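Local coordinates for protein peptidyl-tRNA hydrolase (PDB 1XTY) that hydrolyses the ester link of N-acyl-aminoacyl-tRNA, probably recycling peptidyl-tRNAs that drop off the ribosome during protein synthesis, at residues I2-D11 with P55-L64; K18-T29 with S82-L92. All blocks are in the same frame, centred on the assembly; numbering follows the deposited sequence.

Overall arrangement
Contact 1 pairs the neighbouring parallel strands 2-9 and 56-61 inside the mixed sheet, and contact 2 lays helix 16-35 against the outer strand 81-85 and the loop that follows it. Their centres are about 12 Å apart. They meet where the helix crosses strand 2-9: V8 CG2 lies 3.8 Å from V23 CG2, and M4 SD is 3.8 Å from A27 CB. Each contact holds a sulfate, probably from the crystallisation liquor, one bound by R9 in contact 1 and the other near K18, Q22 and A87 in contact 2. The K18-D86 end of contact 2 probably belongs to the active-site region, as in other PTH2 enzymes. Both contacts also touch the second subunit.

Contact 1 of 2, residues I2-D11 with P55-L64; sequences IKMVIVVRSD and PKIIVKVNSL. With SO4 (sulfate ion), chain F.
V7 and V61 meet methyl to methyl, their CG1 atoms only 3.4 Å apart, which is tighter than an ordinary van der Waals contact. V7 CG1 is anti to its own backbone N (chi1 -175°), and this carries it two residues along the partner strand, while its other methyl, CG2, lies 3.8 Å from V59 CG2. V5, two residues earlier on the same face, repeats the arrangement, with CG1 against V59 CG2 and CG2 against I57 CB. At the start of the pair, the extended chain of K3 passes P55 at about a right angle and brings CD to 3.6 Å from I57 CD1; its ammonium group continues to a salt bridge with E107. On the other face V8 and I58 run alongside each other in the same direction, CG2 to CG2.

A parallel ladder holds these side chains in register. M4, I6 and V8 each donate to the partner strand through N and accept from it through O, and S10 N closes the series on V61 O at 2.7 Å.

At the C-terminal end of the pair the contact becomes polar: the R9 guanidinium grips D11 side-on. NE bonds OD2 at 3.1 Å, and NH2 bonds OD1 almost straight at 178°, in the guanidinium plane but above the carboxylate plane. L64 CB covers one guanidinium face, 3.9 Å above it, and the sulfate sits at the edge, where NH1 bonds O2 at 2.6 Å and NH2 bonds O3 at 3.0 Å. NH1 also donates to I97 O. A water joins D11 OD1 to L64 N.

The two strands are joined by a beta-alpha-beta crossover that runs through helices 16-35 and 40-51. M4, I6 and V8 pack under helix 16-35, W49 of helix 40-51 covers M4 and K56, and strand 97-106 borders strand 2-9 on its other side.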
# COMPACT_ATOMS: atom_id res chain seq x y z
N ILE A 2 -5.85 16.07 -4.62
CA ILE A 2 -6.55 14.80 -4.56
C ILE A 2 -5.76 13.93 -3.59
O ILE A 2 -4.53 13.87 -3.67
CB ILE A 2 -6.58 14.11 -5.94
CG1 ILE A 2 -7.29 15.02 -6.95
CG2 ILE A 2 -7.27 12.75 -5.85
CD1 ILE A 2 -8.71 15.38 -6.56
N LYS A 3 -6.45 13.26 -2.67
CA LYS A 3 -5.78 12.41 -1.70
C LYS A 3 -6.52 11.11 -1.40
O LYS A 3 -7.73 11.00 -1.62
CB LYS A 3 -5.56 13.15 -0.39
CG LYS A 3 -4.55 14.29 -0.49
CD LYS A 3 -4.35 14.96 0.84
CE LYS A 3 -3.38 16.13 0.71
NZ LYS A 3 -3.22 16.84 2.01
N MET A 4 -5.78 10.14 -0.89
CA MET A 4 -6.35 8.86 -0.50
C MET A 4 -6.22 8.80 1.01
O MET A 4 -5.17 9.15 1.56
CB MET A 4 -5.58 7.69 -1.12
CG MET A 4 -6.07 6.33 -0.62
SD MET A 4 -5.11 4.91 -1.23
CE MET A 4 -5.78 4.76 -2.87
N VAL A 5 -7.28 8.38 1.68
CA VAL A 5 -7.25 8.27 3.13
C VAL A 5 -7.51 6.82 3.52
O VAL A 5 -8.39 6.17 2.97
CB VAL A 5 -8.33 9.16 3.78
CG1 VAL A 5 -8.26 9.02 5.30
CG2 VAL A 5 -8.13 10.61 3.37
N ILE A 6 -6.71 6.32 4.46
CA ILE A 6 -6.89 4.96 4.95
C ILE A 6 -7.12 5.04 6.45
O ILE A 6 -6.31 5.60 7.19
CB ILE A 6 -5.65 4.07 4.67
CG1 ILE A 6 -5.42 3.94 3.16
CG2 ILE A 6 -5.87 2.68 5.26
CD1 ILE A 6 -4.63 5.06 2.55
N VAL A 7 -8.25 4.50 6.89
CA VAL A 7 -8.63 4.50 8.29
C VAL A 7 -8.30 3.15 8.92
O VAL A 7 -8.85 2.12 8.52
CB VAL A 7 -10.14 4.77 8.45
CG1 VAL A 7 -10.50 4.90 9.93
CG2 VAL A 7 -10.52 6.03 7.69
N VAL A 8 -7.39 3.15 9.89
CA VAL A 8 -6.97 1.93 10.56
C VAL A 8 -7.60 1.77 11.95
O VAL A 8 -7.73 2.74 12.69
CB VAL A 8 -5.44 1.90 10.71
CG1 VAL A 8 -5.00 0.61 11.38
CG2 VAL A 8 -4.79 2.07 9.35
N ARG A 9 -7.99 0.54 12.29
CA ARG A 9 -8.58 0.24 13.60
C ARG A 9 -7.50 0.14 14.66
O ARG A 9 -6.53 -0.60 14.50
CB ARG A 9 -9.34 -1.09 13.56
CG ARG A 9 -10.69 -1.03 12.89
CD ARG A 9 -11.37 -2.38 12.95
NE ARG A 9 -11.72 -2.77 14.31
CZ ARG A 9 -12.20 -3.96 14.64
NH1 ARG A 9 -12.38 -4.88 13.70
NH2 ARG A 9 -12.51 -4.23 15.90
N SER A 10 -7.68 0.86 15.76
CA SER A 10 -6.71 0.86 16.85
C SER A 10 -7.03 -0.14 17.96
O SER A 10 -6.17 -0.44 18.78
CB SER A 10 -6.61 2.26 17.45
OG SER A 10 -6.34 3.23 16.46
N ASP A 11 -8.26 -0.65 17.99
CA ASP A 11 -8.66 -1.59 19.03
C ASP A 11 -8.23 -3.03 18.83
O ASP A 11 -8.39 -3.86 19.73
CB ASP A 11 -10.17 -1.52 19.27
CG ASP A 11 -10.98 -1.80 18.02
OD1 ASP A 11 -12.21 -2.00 18.14
OD2 ASP A 11 -10.39 -1.82 16.92
N PRO A 55 -0.43 11.19 -2.72
CA PRO A 55 -0.57 11.66 -1.34
C PRO A 55 -1.55 10.78 -0.55
O PRO A 55 -2.65 10.51 -1.01
CB PRO A 55 -1.13 13.08 -1.51
CG PRO A 55 -0.64 13.49 -2.85
CD PRO A 55 -0.81 12.24 -3.67
N LYS A 56 -1.14 10.34 0.64
CA LYS A 56 -1.98 9.50 1.48
C LYS A 56 -2.05 10.04 2.90
O LYS A 56 -1.11 10.64 3.40
CB LYS A 56 -1.43 8.08 1.54
CG LYS A 56 -1.53 7.30 0.25
CD LYS A 56 -0.85 5.95 0.39
CE LYS A 56 0.31 5.81 -0.59
NZ LYS A 56 1.29 6.92 -0.46
N ILE A 57 -3.19 9.83 3.54
CA ILE A 57 -3.39 10.27 4.91
C ILE A 57 -3.80 9.02 5.67
O ILE A 57 -4.82 8.41 5.36
CB ILE A 57 -4.51 11.31 5.02
CG1 ILE A 57 -4.22 12.49 4.09
CG2 ILE A 57 -4.63 11.79 6.47
CD1 ILE A 57 -5.33 13.52 4.03
N ILE A 58 -3.00 8.63 6.65
CA ILE A 58 -3.31 7.45 7.43
C ILE A 58 -3.79 7.86 8.81
O ILE A 58 -3.02 8.32 9.65
CB ILE A 58 -2.07 6.55 7.56
CG1 ILE A 58 -1.53 6.22 6.16
CG2 ILE A 58 -2.43 5.26 8.30
CD1 ILE A 58 -0.25 5.43 6.18
N VAL A 59 -5.09 7.69 9.04
CA VAL A 59 -5.70 8.05 10.31
C VAL A 59 -6.19 6.80 11.03
O VAL A 59 -6.14 5.70 10.47
CB VAL A 59 -6.86 9.03 10.10
CG1 VAL A 59 -6.34 10.32 9.49
CG2 VAL A 59 -7.92 8.42 9.19
N LYS A 60 -6.66 6.96 12.26
CA LYS A 60 -7.13 5.82 13.03
C LYS A 60 -8.45 6.05 13.75
O LYS A 60 -8.89 7.19 13.93
CB LYS A 60 -6.06 5.42 14.06
CG LYS A 60 -5.68 6.54 15.03
CD LYS A 60 -4.61 6.08 16.01
CE LYS A 60 -4.19 7.22 16.94
NZ LYS A 60 -3.15 6.80 17.93
N VAL A 61 -9.09 4.95 14.13
CA VAL A 61 -10.36 4.94 14.86
C VAL A 61 -10.24 3.79 15.85
O VAL A 61 -9.52 2.83 15.58
CB VAL A 61 -11.58 4.71 13.93
CG1 VAL A 61 -11.74 5.87 12.97
CG2 VAL A 61 -11.41 3.40 13.17
N ASN A 62 -10.94 3.86 16.97
CA ASN A 62 -10.84 2.80 17.96
C ASN A 62 -12.03 1.84 18.04
O ASN A 62 -12.24 1.20 19.06
CB ASN A 62 -10.59 3.39 19.35
CG ASN A 62 -11.47 4.59 19.63
OD1 ASN A 62 -12.68 4.55 19.40
ND2 ASN A 62 -10.86 5.66 20.14
N SER A 63 -12.80 1.75 16.96
CA SER A 63 -13.94 0.85 16.95
C SER A 63 -14.39 0.49 15.54
O SER A 63 -14.26 1.28 14.61
CB SER A 63 -15.13 1.45 17.71
OG SER A 63 -15.82 2.39 16.92
N LEU A 64 -14.93 -0.71 15.40
CA LEU A 64 -15.42 -1.18 14.12
C LEU A 64 -16.58 -0.32 13.65
O LEU A 64 -16.70 -0.02 12.46
CB LEU A 64 -15.87 -2.64 14.22
CG LEU A 64 -16.39 -3.28 12.94
CD1 LEU A 64 -15.28 -3.33 11.90
CD2 LEU A 64 -16.88 -4.67 13.23
S SO4 F . -14.22 -7.49 15.67
O1 SO4 F . -13.18 -8.54 15.79
O2 SO4 F . -14.00 -6.74 14.42
O3 SO4 F . -14.12 -6.57 16.82
O4 SO4 F . -15.55 -8.12 15.65
O HOH W 1 -15.28 -2.40 17.81

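Contact 2 of 2, residues K18-T29 with S82-L92; sequences KIAAQVAHAAVT and SIIEDAGKTQL. With SO4 (sulfate ion), chain E.
I84 is pressed into the helix by all three of its outer carbons. CD1 sits over one face of the H25 ring in a CH-pi contact, 3.9 Å from the ring centroid and offset toward the rim; CG1 lies against A26 CB at 3.7 Å, and CG2 reaches Q22 NE2 at 3.5 Å. H25 turns its ring to the strand because CG stands anti to the backbone N (chi1 -165°). Two residues earlier, on the same face of the strand, S82 OG donates to A26 O at 3.2 Å, coming well off the line of the carbonyl, and S82 CB touches T29 CG2.

Toward the start of the helix the packing gives way to polar groups around a loop. K18 stretches across to D86 in a salt bridge whose exact geometry is doubtful, and T90, on the solvent side, faces the lysine from the loop. D86 OD1 and G88 N are modelled unusually close, in the arrangement of an Asx turn, so the fine geometry is uncertain. The sulfate lodges beside this turn: A87 N donates to its O1 at 2.8 Å with an angle of 164°. Q22 OE1 lies nearby, while Q22 NE2 is held by T98 OG1.

Strand 81-85 pairs with strand 97-106, whose C99 also meets A26, and the helix continues over strand 2-9. Along another side the helix abuts the second subunit, where T29 OG1 is hydrogen-bonded to Q54 NE2 of that chain.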
# COMPACT_ATOMS: atom_id res chain seq x y z
N LYS A 18 2.40 -5.61 10.26
CA LYS A 18 1.03 -6.01 9.97
C LYS A 18 0.24 -4.82 9.44
O LYS A 18 -0.44 -4.92 8.42
CB LYS A 18 0.37 -6.53 11.25
CG LYS A 18 -1.02 -7.11 11.06
CD LYS A 18 -0.96 -8.44 10.33
CE LYS A 18 -2.32 -9.12 10.31
NZ LYS A 18 -2.30 -10.38 9.52
N ILE A 19 0.34 -3.69 10.13
CA ILE A 19 -0.36 -2.47 9.74
C ILE A 19 0.02 -2.06 8.32
O ILE A 19 -0.85 -1.70 7.52
CB ILE A 19 -0.04 -1.29 10.70
CG1 ILE A 19 -0.69 -1.55 12.06
CG2 ILE A 19 -0.53 0.02 10.10
CD1 ILE A 19 -0.43 -0.45 13.08
N ALA A 20 1.31 -2.10 8.01
CA ALA A 20 1.78 -1.72 6.68
C ALA A 20 1.15 -2.60 5.60
O ALA A 20 0.75 -2.11 4.55
CB ALA A 20 3.30 -1.81 6.61
N ALA A 21 1.06 -3.90 5.86
CA ALA A 21 0.47 -4.81 4.89
C ALA A 21 -1.01 -4.51 4.67
O ALA A 21 -1.48 -4.49 3.53
CB ALA A 21 0.65 -6.26 5.35
N GLN A 22 -1.74 -4.26 5.76
CA GLN A 22 -3.17 -3.97 5.66
C GLN A 22 -3.44 -2.66 4.91
O GLN A 22 -4.36 -2.60 4.08
CB GLN A 22 -3.80 -3.89 7.07
CG GLN A 22 -3.60 -5.14 7.91
CD GLN A 22 -4.25 -6.38 7.32
OE1 GLN A 22 -3.63 -7.44 7.25
NE2 GLN A 22 -5.50 -6.25 6.90
N VAL A 23 -2.66 -1.62 5.20
CA VAL A 23 -2.83 -0.34 4.53
C VAL A 23 -2.50 -0.47 3.04
O VAL A 23 -3.17 0.11 2.19
CB VAL A 23 -1.93 0.75 5.19
CG1 VAL A 23 -1.92 2.02 4.36
CG2 VAL A 23 -2.45 1.06 6.59
N ALA A 24 -1.46 -1.24 2.73
CA ALA A 24 -1.07 -1.46 1.34
C ALA A 24 -2.18 -2.23 0.63
O ALA A 24 -2.43 -2.02 -0.56
CB ALA A 24 0.25 -2.24 1.28
N HIS A 25 -2.84 -3.12 1.36
CA HIS A 25 -3.94 -3.92 0.82
C HIS A 25 -5.09 -2.98 0.47
O HIS A 25 -5.70 -3.08 -0.59
CB HIS A 25 -4.40 -4.95 1.87
CG HIS A 25 -5.26 -6.05 1.33
ND1 HIS A 25 -5.91 -5.97 0.12
CD2 HIS A 25 -5.60 -7.25 1.86
CE1 HIS A 25 -6.62 -7.07 -0.07
NE2 HIS A 25 -6.45 -7.86 0.97
N ALA A 26 -5.39 -2.05 1.38
CA ALA A 26 -6.46 -1.09 1.16
C ALA A 26 -6.18 -0.23 -0.07
O ALA A 26 -7.07 -0.01 -0.89
CB ALA A 26 -6.64 -0.20 2.39
N ALA A 27 -4.94 0.24 -0.20
CA ALA A 27 -4.58 1.09 -1.33
C ALA A 27 -4.63 0.38 -2.68
O ALA A 27 -5.16 0.93 -3.65
CB ALA A 27 -3.18 1.68 -1.11
N VAL A 28 -4.09 -0.83 -2.75
CA VAL A 28 -4.09 -1.57 -4.01
C VAL A 28 -5.50 -1.95 -4.44
O VAL A 28 -5.85 -1.82 -5.61
CB VAL A 28 -3.22 -2.85 -3.90
CG1 VAL A 28 -3.37 -3.70 -5.15
CG2 VAL A 28 -1.76 -2.46 -3.70
N THR A 29 -6.32 -2.40 -3.49
CA THR A 29 -7.69 -2.76 -3.81
C THR A 29 -8.45 -1.55 -4.38
O THR A 29 -9.21 -1.69 -5.33
CB THR A 29 -8.41 -3.32 -2.56
OG1 THR A 29 -7.81 -4.57 -2.21
CG2 THR A 29 -9.89 -3.55 -2.84
N SER A 82 -12.73 0.79 0.17
CA SER A 82 -12.38 -0.62 0.30
C SER A 82 -12.37 -1.02 1.76
O SER A 82 -11.75 -0.35 2.59
CB SER A 82 -11.00 -0.89 -0.32
OG SER A 82 -10.00 -0.11 0.31
N ILE A 83 -13.05 -2.11 2.08
CA ILE A 83 -13.08 -2.61 3.45
C ILE A 83 -12.19 -3.84 3.45
O ILE A 83 -12.48 -4.84 2.79
CB ILE A 83 -14.51 -3.00 3.89
CG1 ILE A 83 -15.42 -1.76 3.85
CG2 ILE A 83 -14.47 -3.56 5.31
CD1 ILE A 83 -16.88 -2.06 4.15
N ILE A 84 -11.09 -3.75 4.19
CA ILE A 84 -10.12 -4.83 4.25
C ILE A 84 -10.30 -5.75 5.45
O ILE A 84 -10.45 -5.28 6.58
CB ILE A 84 -8.69 -4.26 4.27
CG1 ILE A 84 -8.47 -3.40 3.02
CG2 ILE A 84 -7.67 -5.39 4.35
CD1 ILE A 84 -8.67 -4.14 1.70
N GLU A 85 -10.30 -7.06 5.20
CA GLU A 85 -10.43 -8.04 6.27
C GLU A 85 -9.15 -8.88 6.30
O GLU A 85 -8.53 -9.12 5.26
CB GLU A 85 -11.65 -8.95 6.06
CG GLU A 85 -12.97 -8.19 5.92
CD GLU A 85 -14.21 -9.05 6.13
OE1 GLU A 85 -14.16 -10.27 5.87
OE2 GLU A 85 -15.26 -8.50 6.54
N ASP A 86 -8.77 -9.31 7.49
CA ASP A 86 -7.56 -10.11 7.67
C ASP A 86 -7.70 -11.49 7.02
O ASP A 86 -8.79 -12.06 6.96
CB ASP A 86 -7.27 -10.25 9.17
CG ASP A 86 -5.85 -10.72 9.45
OD1 ASP A 86 -5.58 -11.93 9.37
OD2 ASP A 86 -4.99 -9.86 9.74
N ALA A 87 -6.58 -12.03 6.53
CA ALA A 87 -6.57 -13.34 5.90
C ALA A 87 -6.38 -14.42 6.96
O ALA A 87 -6.29 -15.61 6.64
CB ALA A 87 -5.46 -13.42 4.86
N GLY A 88 -6.31 -14.00 8.22
CA GLY A 88 -6.15 -14.92 9.33
C GLY A 88 -4.90 -15.78 9.34
O GLY A 88 -4.94 -16.93 9.79
N LYS A 89 -3.79 -15.24 8.86
CA LYS A 89 -2.54 -16.00 8.83
C LYS A 89 -1.79 -15.87 10.15
O LYS A 89 -0.96 -16.72 10.48
CB LYS A 89 -1.68 -15.53 7.67
CG LYS A 89 -2.33 -15.72 6.31
CD LYS A 89 -2.66 -17.18 6.03
CE LYS A 89 -3.34 -17.37 4.67
NZ LYS A 89 -3.62 -18.81 4.36
N THR A 90 -2.07 -14.81 10.90
CA THR A 90 -1.40 -14.61 12.17
C THR A 90 -2.47 -14.45 13.26
O THR A 90 -3.60 -14.86 13.06
CB THR A 90 -0.44 -13.36 12.12
OG1 THR A 90 0.07 -13.10 13.43
CG2 THR A 90 -1.14 -12.13 11.56
N GLN A 91 -2.08 -13.92 14.42
CA GLN A 91 -2.99 -13.72 15.54
C GLN A 91 -4.47 -13.54 15.17
O GLN A 91 -5.31 -14.38 15.48
CB GLN A 91 -2.53 -12.52 16.36
CG GLN A 91 -1.20 -12.74 17.07
CD GLN A 91 -0.64 -11.46 17.63
OE1 GLN A 91 -1.38 -10.49 17.82
NE2 GLN A 91 0.67 -11.43 17.89
N LEU A 92 -4.77 -12.41 14.54
CA LEU A 92 -6.13 -12.06 14.15
C LEU A 92 -6.88 -13.18 13.45
O LEU A 92 -6.31 -13.95 12.67
CB LEU A 92 -6.12 -10.82 13.25
CG LEU A 92 -5.61 -9.50 13.86
CD1 LEU A 92 -5.65 -8.40 12.81
CD2 LEU A 92 -6.48 -9.13 15.05
S SO4 E . -3.31 -10.58 5.19
O1 SO4 E . -4.32 -10.42 6.26
O2 SO4 E . -2.61 -11.87 5.39
O3 SO4 E . -2.34 -9.47 5.26
O4 SO4 E . -3.98 -10.58 3.88